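Local coordinates for ganglioside-induced differentiation-associated protein 2 (Homo sapiens, PDB 4UML), which is of unknown molecular function but carries a macro domain, the part described here, together with a CRAL-TRIO (SEC14-like) family region, and probably takes part in signalling, at residues P178-T183 / Q217-L222; R188-F193 / E202-A207; G55-W60 / R192-H197. All coordinates share one frame; numbering follows the deposited sequence.

Interaction 1 (P178-T183 / Q217-L222)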
loop_
_atom_site.group_PDB
_atom_site.type_symbol
_atom_site.label_atom_id
_atom_site.label_comp_id
_atom_site.label_asym_id
_atom_site.label_seq_id
_atom_site.Cartn_x
_atom_site.Cartn_y
_atom_site.Cartn_z
ATOM N N PRO A 178 -13.946 6.449 5.816
ATOM C CA PRO A 178 -14.567 5.264 6.414
ATOM C C PRO A 178 -13.833 3.979 6.023
ATOM O O PRO A 178 -13.663 3.690 4.843
ATOM C CB PRO A 178 -15.972 5.285 5.826
ATOM C CG PRO A 178 -16.259 6.737 5.681
ATOM C CD PRO A 178 -14.955 7.331 5.213
ATOM N N LEU A 179 -13.440 3.205 7.028
ATOM C CA LEU A 179 -12.447 2.161 6.842
ATOM C C LEU A 179 -12.896 1.083 5.899
ATOM O O LEU A 179 -12.144 0.639 5.043
ATOM C CB LEU A 179 -12.053 1.570 8.189
ATOM C CG LEU A 179 -11.109 0.359 8.147
ATOM C CD1 LEU A 179 -9.779 0.730 7.496
ATOM C CD2 LEU A 179 -10.916 -0.154 9.569
ATOM N N GLU A 180 -14.144 0.679 6.014
ATOM C CA GLU A 180 -14.608 -0.423 5.237
ATOM C C GLU A 180 -14.725 -0.037 3.758
ATOM O O GLU A 180 -14.285 -0.788 2.892
ATOM C CB GLU A 180 -15.931 -0.918 5.787
ATOM C CG GLU A 180 -16.350 -2.248 5.223
ATOM C CD GLU A 180 -17.016 -3.153 6.255
ATOM O OE1 GLU A 180 -16.907 -2.933 7.491
ATOM O OE2 GLU A 180 -17.635 -4.126 5.800
ATOM N N ASP A 181 -15.312 1.128 3.484
ATOM C CA ASP A 181 -15.345 1.678 2.129
ATOM C C ASP A 181 -13.951 1.771 1.537
ATOM O O ASP A 181 -13.740 1.383 0.415
ATOM C CB ASP A 181 -15.952 3.092 2.130
ATOM C CG ASP A 181 -17.426 3.095 2.435
ATOM O OD1 ASP A 181 -18.117 2.092 2.138
ATOM O OD2 ASP A 181 -17.900 4.130 2.943
ATOM N N ALA A 182 -13.009 2.289 2.310
ATOM C CA ALA A 182 -11.635 2.465 1.859
ATOM C C ALA A 182 -10.997 1.142 1.472
ATOM O O ALA A 182 -10.288 1.055 0.468
ATOM C CB ALA A 182 -10.795 3.112 2.943
ATOM N N THR A 183 -11.239 0.128 2.285
ATOM C CA THR A 183 -10.691 -1.203 2.068
ATOM C C THR A 183 -11.251 -1.865 0.812
ATOM O O THR A 183 -10.517 -2.547 0.093
ATOM C CB THR A 183 -10.918 -2.103 3.312
ATOM O OG1 THR A 183 -10.371 -1.467 4.478
ATOM C CG2 THR A 183 -10.242 -3.400 3.132
ATOM N N GLN A 217 -9.496 -9.002 6.604
ATOM C CA GLN A 217 -9.833 -10.441 6.657
ATOM C C GLN A 217 -11.246 -10.660 6.132
ATOM O O GLN A 217 -11.481 -11.549 5.313
ATOM C CB GLN A 217 -9.695 -10.969 8.093
ATOM C CG GLN A 217 -8.259 -10.905 8.585
ATOM C CD GLN A 217 -8.099 -11.246 10.056
ATOM O OE1 GLN A 217 -8.930 -10.909 10.895
ATOM N NE2 GLN A 217 -6.991 -11.888 10.380
ATOM N N LYS A 218 -12.158 -9.789 6.571
ATOM C CA LYS A 218 -13.531 -9.779 6.083
ATOM C C LYS A 218 -13.655 -9.646 4.562
ATOM O O LYS A 218 -14.412 -10.367 3.932
ATOM C CB LYS A 218 -14.295 -8.632 6.744
ATOM C CG LYS A 218 -15.789 -8.736 6.520
ATOM C CD LYS A 218 -16.517 -7.498 6.991
ATOM C CE LYS A 218 -17.832 -7.377 6.241
ATOM N NZ LYS A 218 -18.718 -6.394 6.911
ATOM N N LEU A 219 -12.914 -8.718 3.961
ATOM C CA LEU A 219 -13.093 -8.406 2.540
ATOM C C LEU A 219 -12.214 -9.154 1.542
ATOM O O LEU A 219 -12.548 -9.234 0.360
ATOM C CB LEU A 219 -12.923 -6.885 2.339
ATOM C CG LEU A 219 -13.833 -5.943 3.147
ATOM C CD1 LEU A 219 -13.768 -4.502 2.633
ATOM C CD2 LEU A 219 -15.281 -6.405 3.175
ATOM N N LEU A 220 -11.071 -9.676 1.974
ATOM C CA LEU A 220 -10.187 -10.410 1.071
ATOM C C LEU A 220 -10.868 -11.513 0.249
ATOM O O LEU A 220 -10.683 -11.603 -0.978
ATOM C CB LEU A 220 -8.987 -10.982 1.859
ATOM C CG LEU A 220 -7.808 -10.007 1.977
ATOM C CD1 LEU A 220 -6.807 -10.501 3.011
ATOM C CD2 LEU A 220 -7.136 -9.787 0.622
ATOM N N PRO A 221 -11.697 -12.334 0.905
ATOM C CA PRO A 221 -12.438 -13.365 0.168
ATOM C C PRO A 221 -13.318 -12.859 -0.980
ATOM O O PRO A 221 -13.518 -13.587 -1.936
ATOM C CB PRO A 221 -13.314 -14.014 1.256
ATOM C CG PRO A 221 -12.644 -13.712 2.541
ATOM C CD PRO A 221 -12.013 -12.355 2.346
ATOM N N LEU A 222 -13.822 -11.625 -0.900
ATOM C CA LEU A 222 -14.683 -11.059 -1.944
ATOM C C LEU A 222 -13.907 -10.675 -3.210
ATOM O O LEU A 222 -14.397 -10.851 -4.344
ATOM C CB LEU A 222 -15.443 -9.874 -1.340
ATOM C CG LEU A 222 -16.234 -8.822 -2.123
ATOM C CD1 LEU A 222 -17.381 -9.407 -2.944
ATOM C CD2 LEU A 222 -16.782 -7.800 -1.118
#
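A helix-helix packing contact of the macro domain brings E180 and T183, in the first turn of helix 179-197, against K218 and L219 of helix 210-223. The two short axes approach to 10.7 Å and run in roughly the same sense, at 31° to one another. At the outer edge a salt bridge spans the gap: K218 NZ lies 2.7 Å from E180 OE2, which accepts through its syn lone pair. Both side chains leave their helices with CG anti to the backbone N; the lysine then runs out extended, while the glutamate bends at chi2 (142°), and the two meet at about a right angle. Deeper in, L219 CD1 rests 3.7 Å from T183 CG2 and also lies 3.8 Å from E180 O. The methyl of T183 faces L219 because its hydroxyl turns back into its own helix, with OG1 2.8 Å from L179 O. That carbonyl also accepts the T183 backbone N-H, the two donors reaching it from opposite faces of its plane. H184 and L187 continue the surface on which L219 sits. Two neighbouring helices packed this way in one outer layer belong to the macro domain's alpha/beta/alpha sandwich.

Interaction 2 (R188-F193 / E202-A207)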
loop_
_atom_site.group_PDB
_atom_site.type_symbol
_atom_site.label_atom_id
_atom_site.label_comp_id
_atom_site.label_asym_id
_atom_site.label_seq_id
_atom_site.Cartn_x
_atom_site.Cartn_y
_atom_site.Cartn_z
ATOM N N ARG A 188 -10.072 -3.942 -4.391
ATOM C CA ARG A 188 -10.590 -4.000 -5.764
ATOM C C ARG A 188 -9.546 -3.517 -6.769
ATOM O O ARG A 188 -9.282 -4.146 -7.811
ATOM C CB ARG A 188 -11.867 -3.160 -5.851
ATOM C CG ARG A 188 -12.578 -3.213 -7.192
ATOM C CD ARG A 188 -13.884 -2.426 -7.103
ATOM N NE ARG A 188 -13.574 -1.000 -6.993
ATOM C CZ ARG A 188 -14.249 -0.110 -6.277
ATOM N NH1 ARG A 188 -15.327 -0.457 -5.594
ATOM N NH2 ARG A 188 -13.842 1.150 -6.271
ATOM N N THR A 189 -8.886 -2.419 -6.435
ATOM C CA THR A 189 -7.882 -1.844 -7.330
ATOM C C THR A 189 -6.691 -2.769 -7.516
ATOM O O THR A 189 -6.159 -2.964 -8.645
ATOM C CB THR A 189 -7.408 -0.472 -6.775
ATOM O OG1 THR A 189 -8.555 0.353 -6.537
ATOM C CG2 THR A 189 -6.445 0.197 -7.700
ATOM N N VAL A 190 -6.227 -3.362 -6.426
ATOM C CA VAL A 190 -5.098 -4.270 -6.540
ATOM C C VAL A 190 -5.517 -5.546 -7.297
ATOM O O VAL A 190 -4.740 -6.082 -8.077
ATOM C CB VAL A 190 -4.509 -4.633 -5.147
ATOM C CG1 VAL A 190 -3.535 -5.779 -5.227
ATOM C CG2 VAL A 190 -3.828 -3.425 -4.520
ATOM N N ARG A 191 -6.712 -6.045 -7.012
ATOM C CA ARG A 191 -7.217 -7.239 -7.735
ATOM C C ARG A 191 -7.156 -7.001 -9.245
ATOM O O ARG A 191 -6.512 -7.759 -9.969
ATOM C CB ARG A 191 -8.616 -7.626 -7.265
ATOM C CG ARG A 191 -9.325 -8.633 -8.165
ATOM C CD ARG A 191 -8.608 -9.967 -8.147
ATOM N NE ARG A 191 -9.027 -10.887 -9.221
ATOM C CZ ARG A 191 -9.431 -12.154 -9.057
ATOM N NH1 ARG A 191 -9.570 -12.723 -7.856
ATOM N NH2 ARG A 191 -9.728 -12.864 -10.136
ATOM N N ARG A 192 -7.765 -5.912 -9.690
ATOM C CA ARG A 192 -7.910 -5.627 -11.099
ATOM C C ARG A 192 -6.587 -5.383 -11.754
ATOM O O ARG A 192 -6.358 -5.793 -12.908
ATOM C CB ARG A 192 -8.846 -4.448 -11.316
ATOM C CG ARG A 192 -10.268 -4.783 -10.919
ATOM C CD ARG A 192 -11.194 -3.596 -11.050
ATOM N NE ARG A 192 -12.592 -3.999 -10.837
ATOM C CZ ARG A 192 -13.601 -3.167 -10.559
ATOM N NH1 ARG A 192 -13.393 -1.856 -10.448
ATOM N NH2 ARG A 192 -14.829 -3.649 -10.381
ATOM N N PHE A 193 -5.692 -4.735 -11.029
ATOM C CA PHE A 193 -4.350 -4.522 -11.550
ATOM C C PHE A 193 -3.584 -5.830 -11.643
ATOM O O PHE A 193 -2.811 -6.029 -12.589
ATOM C CB PHE A 193 -3.567 -3.553 -10.653
ATOM C CG PHE A 193 -2.122 -3.426 -11.015
ATOM C CD1 PHE A 193 -1.186 -4.292 -10.474
ATOM C CD2 PHE A 193 -1.693 -2.413 -11.869
ATOM C CE1 PHE A 193 0.159 -4.168 -10.785
ATOM C CE2 PHE A 193 -0.344 -2.278 -12.185
ATOM C CZ PHE A 193 0.582 -3.168 -11.649
ATOM N N GLU A 202 5.756 -10.220 -7.991
ATOM C CA GLU A 202 5.744 -11.419 -7.227
ATOM C C GLU A 202 4.816 -11.284 -6.031
ATOM O O GLU A 202 4.084 -12.219 -5.719
ATOM C CB GLU A 202 7.165 -11.770 -6.773
ATOM C CG GLU A 202 8.118 -12.047 -7.940
ATOM C CD GLU A 202 9.557 -12.304 -7.505
ATOM O OE1 GLU A 202 9.869 -12.227 -6.300
ATOM O OE2 GLU A 202 10.394 -12.586 -8.384
ATOM N N LYS A 203 4.854 -10.137 -5.333
ATOM C CA LYS A 203 4.117 -10.001 -4.080
ATOM C C LYS A 203 3.600 -8.574 -3.860
ATOM O O LYS A 203 4.270 -7.579 -4.186
ATOM C CB LYS A 203 4.978 -10.391 -2.871
ATOM C CG LYS A 203 5.381 -11.862 -2.745
ATOM C CD LYS A 203 4.202 -12.804 -2.556
ATOM C CE LYS A 203 4.589 -14.233 -2.943
ATOM N NZ LYS A 203 5.568 -14.750 -1.946
ATOM N N VAL A 204 2.376 -8.507 -3.374
ATOM C CA VAL A 204 1.788 -7.286 -2.851
ATOM C C VAL A 204 1.430 -7.595 -1.412
ATOM O O VAL A 204 0.737 -8.592 -1.133
ATOM C CB VAL A 204 0.562 -6.831 -3.651
ATOM C CG1 VAL A 204 -0.140 -5.670 -2.949
ATOM C CG2 VAL A 204 0.973 -6.422 -5.045
ATOM N N VAL A 205 1.961 -6.784 -0.495
ATOM C CA VAL A 205 1.731 -6.975 0.907
ATOM C C VAL A 205 0.884 -5.843 1.414
ATOM O O VAL A 205 1.254 -4.669 1.286
ATOM C CB VAL A 205 3.030 -7.019 1.732
ATOM C CG1 VAL A 205 2.719 -7.213 3.210
ATOM C CG2 VAL A 205 3.943 -8.103 1.240
ATOM N N PHE A 206 -0.250 -6.211 1.997
ATOM C CA PHE A 206 -1.066 -5.279 2.756
ATOM C C PHE A 206 -0.646 -5.359 4.217
ATOM O O PHE A 206 -1.022 -6.310 4.904
ATOM C CB PHE A 206 -2.535 -5.624 2.595
ATOM C CG PHE A 206 -3.052 -5.509 1.179
ATOM C CD1 PHE A 206 -3.335 -4.267 0.623
ATOM C CD2 PHE A 206 -3.336 -6.640 0.435
ATOM C CE1 PHE A 206 -3.831 -4.151 -0.664
ATOM C CE2 PHE A 206 -3.850 -6.536 -0.864
ATOM C CZ PHE A 206 -4.092 -5.291 -1.423
ATOM N N ALA A 207 0.184 -4.405 4.642
ATOM C CA ALA A 207 0.595 -4.235 6.027
ATOM C C ALA A 207 -0.496 -3.527 6.815
ATOM O O ALA A 207 -0.889 -2.394 6.473
ATOM C CB ALA A 207 1.870 -3.422 6.108
#
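Helix 188-193 lies over strand 203-207, the CA atoms of V190 and V204 being 8.4 Å apart, the shortest CA distance between the two segments. V190 fills this space, pointing from the helix toward the strand; both of its methyls touch F206, and CG1 meets V204 as well. CG2 approaches the far end of the F206 ring obliquely and comes to 3.6 Å from F206 CZ, while the V190 CB, at 3.8 Å, also bears on F206 CZ. CG1, placed anti to the backbone N by a chi1 of 168°, lies 3.9 Å from F206 CZ and meets V204 CG1 tip to tip at 4.1 Å. The strand's alternation explains why two residues share one partner: V204 and F206 project toward the helix, and V205 between them points to the other side of the sheet, against V58 and W60. V204 CG1 also lies 4.2 Å above one face of the F206 ring, offset toward its rim, which makes the two strand residues a continuous apolar surface for V190. All three are buried, and the contact is wholly apolar. An alanine in place of V190 would keep the CB near F206 CZ but lose both methyls, and would probably leave V204 CG1 without its helix-side mate and open a gap beside the ring. Elsewhere on the helix R191 is hydrogen-bonded through NH2 to L48 O and through NH1 to Y223 O. The contact joins the last two elements of the beta-alpha-beta unit made by strand 164-167, helix 179-197 and strand 203-208. Within that unit F167 of the first strand touches both V190 and V204, V57 of strand 57-61 borders F206, and helix 139-159 packs on T189 and F193.

Interaction 3 (G55-W60 / R192-H197)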
loop_
_atom_site.group_PDB
_atom_site.type_symbol
_atom_site.label_atom_id
_atom_site.label_comp_id
_atom_site.label_asym_id
_atom_site.label_seq_id
_atom_site.Cartn_x
_atom_site.Cartn_y
_atom_site.Cartn_z
ATOM N N GLY A 55 -1.741 -16.046 -5.061
ATOM C CA GLY A 55 -0.406 -16.366 -4.588
ATOM C C GLY A 55 0.485 -15.133 -4.422
ATOM O O GLY A 55 1.484 -15.192 -3.720
ATOM N N LYS A 56 0.083 -14.027 -5.039
ATOM C CA LYS A 56 0.807 -12.755 -4.954
ATOM C C LYS A 56 0.370 -11.846 -3.818
ATOM O O LYS A 56 1.067 -10.899 -3.480
ATOM C CB LYS A 56 0.649 -12.025 -6.259
ATOM C CG LYS A 56 1.171 -12.866 -7.407
ATOM C CD LYS A 56 0.932 -12.209 -8.743
ATOM C CE LYS A 56 1.620 -13.023 -9.832
ATOM N NZ LYS A 56 1.848 -12.197 -11.038
ATOM N N VAL A 57 -0.771 -12.130 -3.216
ATOM C CA VAL A 57 -1.314 -11.281 -2.182
ATOM C C VAL A 57 -0.921 -11.805 -0.817
ATOM O O VAL A 57 -1.014 -13.014 -0.558
ATOM C CB VAL A 57 -2.848 -11.253 -2.260
ATOM C CG1 VAL A 57 -3.433 -10.558 -1.039
ATOM C CG2 VAL A 57 -3.263 -10.554 -3.523
ATOM N N VAL A 58 -0.491 -10.891 0.048
ATOM C CA VAL A 58 -0.130 -11.186 1.402
ATOM C C VAL A 58 -0.807 -10.189 2.362
ATOM O O VAL A 58 -0.730 -8.963 2.175
ATOM C CB VAL A 58 1.403 -11.083 1.587
ATOM C CG1 VAL A 58 1.786 -11.380 3.013
ATOM C CG2 VAL A 58 2.157 -11.962 0.590
ATOM N N LEU A 59 -1.461 -10.709 3.399
ATOM C CA LEU A 59 -1.933 -9.884 4.499
ATOM C C LEU A 59 -1.027 -10.069 5.705
ATOM O O LEU A 59 -0.832 -11.189 6.175
ATOM C CB LEU A 59 -3.357 -10.259 4.880
ATOM C CG LEU A 59 -3.967 -9.496 6.066
ATOM C CD1 LEU A 59 -4.098 -8.023 5.777
ATOM C CD2 LEU A 59 -5.347 -10.044 6.414
ATOM N N TRP A 60 -0.487 -8.974 6.230
ATOM C CA TRP A 60 0.500 -9.075 7.285
ATOM C C TRP A 60 0.246 -8.023 8.302
ATOM O O TRP A 60 0.239 -6.825 7.969
ATOM C CB TRP A 60 1.898 -8.878 6.722
ATOM C CG TRP A 60 2.957 -8.865 7.737
ATOM C CD1 TRP A 60 3.337 -9.929 8.537
ATOM C CD2 TRP A 60 3.822 -7.777 8.074
ATOM N NE1 TRP A 60 4.374 -9.544 9.357
ATOM C CE2 TRP A 60 4.704 -8.240 9.076
ATOM C CE3 TRP A 60 3.948 -6.456 7.621
ATOM C CZ2 TRP A 60 5.674 -7.422 9.649
ATOM C CZ3 TRP A 60 4.913 -5.651 8.166
ATOM C CH2 TRP A 60 5.781 -6.135 9.166
ATOM N N ARG A 192 -7.765 -5.912 -9.690
ATOM C CA ARG A 192 -7.910 -5.627 -11.099
ATOM C C ARG A 192 -6.587 -5.383 -11.754
ATOM O O ARG A 192 -6.358 -5.793 -12.908
ATOM C CB ARG A 192 -8.846 -4.448 -11.316
ATOM C CG ARG A 192 -10.268 -4.783 -10.919
ATOM C CD ARG A 192 -11.194 -3.596 -11.050
ATOM N NE ARG A 192 -12.592 -3.999 -10.837
ATOM C CZ ARG A 192 -13.601 -3.167 -10.559
ATOM N NH1 ARG A 192 -13.393 -1.856 -10.448
ATOM N NH2 ARG A 192 -14.829 -3.649 -10.381
ATOM N N PHE A 193 -5.692 -4.735 -11.029
ATOM C CA PHE A 193 -4.350 -4.522 -11.550
ATOM C C PHE A 193 -3.584 -5.830 -11.643
ATOM O O PHE A 193 -2.811 -6.029 -12.589
ATOM C CB PHE A 193 -3.567 -3.553 -10.653
ATOM C CG PHE A 193 -2.122 -3.426 -11.015
ATOM C CD1 PHE A 193 -1.186 -4.292 -10.474
ATOM C CD2 PHE A 193 -1.693 -2.413 -11.869
ATOM C CE1 PHE A 193 0.159 -4.168 -10.785
ATOM C CE2 PHE A 193 -0.344 -2.278 -12.185
ATOM C CZ PHE A 193 0.582 -3.168 -11.649
ATOM N N LEU A 194 -3.729 -6.704 -10.658
ATOM C CA LEU A 194 -2.966 -7.926 -10.708
ATOM C C LEU A 194 -3.481 -8.863 -11.821
ATOM O O LEU A 194 -2.705 -9.624 -12.392
ATOM C CB LEU A 194 -2.985 -8.644 -9.370
ATOM C CG LEU A 194 -2.080 -8.101 -8.260
ATOM C CD1 LEU A 194 -2.350 -8.833 -6.962
ATOM C CD2 LEU A 194 -0.620 -8.254 -8.630
ATOM N N GLU A 195 -4.780 -8.805 -12.097
ATOM C CA GLU A 195 -5.382 -9.604 -13.157
ATOM C C GLU A 195 -4.718 -9.300 -14.491
ATOM O O GLU A 195 -4.365 -10.211 -15.210
ATOM C CB GLU A 195 -6.885 -9.334 -13.264
ATOM C CG GLU A 195 -7.740 -10.196 -12.374
ATOM C CD GLU A 195 -9.201 -9.781 -12.391
ATOM O OE1 GLU A 195 -9.589 -8.820 -13.104
ATOM O OE2 GLU A 195 -9.976 -10.415 -11.665
ATOM N N ILE A 196 -4.543 -8.018 -14.799
ATOM C CA ILE A 196 -3.939 -7.597 -16.059
ATOM C C ILE A 196 -2.409 -7.564 -16.030
ATOM O O ILE A 196 -1.769 -8.100 -16.938
ATOM C CB ILE A 196 -4.454 -6.215 -16.493
ATOM C CG1 ILE A 196 -5.910 -6.311 -16.966
ATOM C CG2 ILE A 196 -3.587 -5.651 -17.612
ATOM C CD1 ILE A 196 -6.945 -6.493 -15.871
ATOM N N HIS A 197 -1.822 -6.938 -15.004
ATOM C CA HIS A 197 -0.373 -6.665 -14.974
ATOM C C HIS A 197 0.427 -7.512 -13.986
ATOM O O HIS A 197 1.559 -7.174 -13.630
ATOM C CB HIS A 197 -0.117 -5.200 -14.642
ATOM C CG HIS A 197 -0.867 -4.241 -15.503
ATOM N ND1 HIS A 197 -0.404 -3.830 -16.733
ATOM C CD2 HIS A 197 -2.042 -3.599 -15.309
ATOM C CE1 HIS A 197 -1.270 -2.987 -17.268
ATOM N NE2 HIS A 197 -2.273 -2.830 -16.424
#
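L194, near the C-terminal end of helix 179-197, packs on K56 and V57 where strand 57-61, an edge strand of the macro-domain sheet, begins. The contact is therefore one between a helix of an outer layer and the margin of the central sheet. Along the helix, R192 comes first; its backbone O receives a weak bond from I196 N, at 3.4 Å. F193 turns toward helix 139-159, where it meets L154 and K158, and its ring carries H197 CB 3.7 Å above one face. L194 is the residue that crosses to the strand. With CG anti to its carbonyl carbon and beside its backbone N (chi1 -77°), the side chain presents both methyls to the first segment: CD1 lies 4.0 Å from V57 CG2, the two side chains meeting at a slant, and CD2 approaches K56 CD to 4.3 Å. E195 follows on another side of the helix and forms a salt bridge through OE2 with R191 NE. I196 lays its CG2 3.3 Å above the centre of the H197 ring. H197 in turn gives its backbone N-H to F193 O at 2.8 Å. Just past this turn the chain meets the end of the lysine whose CD approaches L194: K56 NZ is hydrogen-bonded to both G198 O and I201 O.

In the fold
All three contacts use helix 179-197, its start in interaction 1, its middle in interaction 2 and its final turns in interaction 3. Interactions 2 and 3 are nearly one site, their centres 4 Å apart, because strands 203-208 and 57-61 are neighbours in the sheet: V204 N bonds to K56 O at 2.7 Å and F206 N to V58 O at 2.8 Å. Interaction 1 lies farther off, 13 Å from interaction 2 and 15 Å from interaction 3 between centres, yet touches the latter where L220 CD1 meets L59 CD2 at 3.7 Å. Helices 179-197 and 210-223 thus pack on each other and on the 57-61 edge of the sheet, on one side of the macro-domain sandwich.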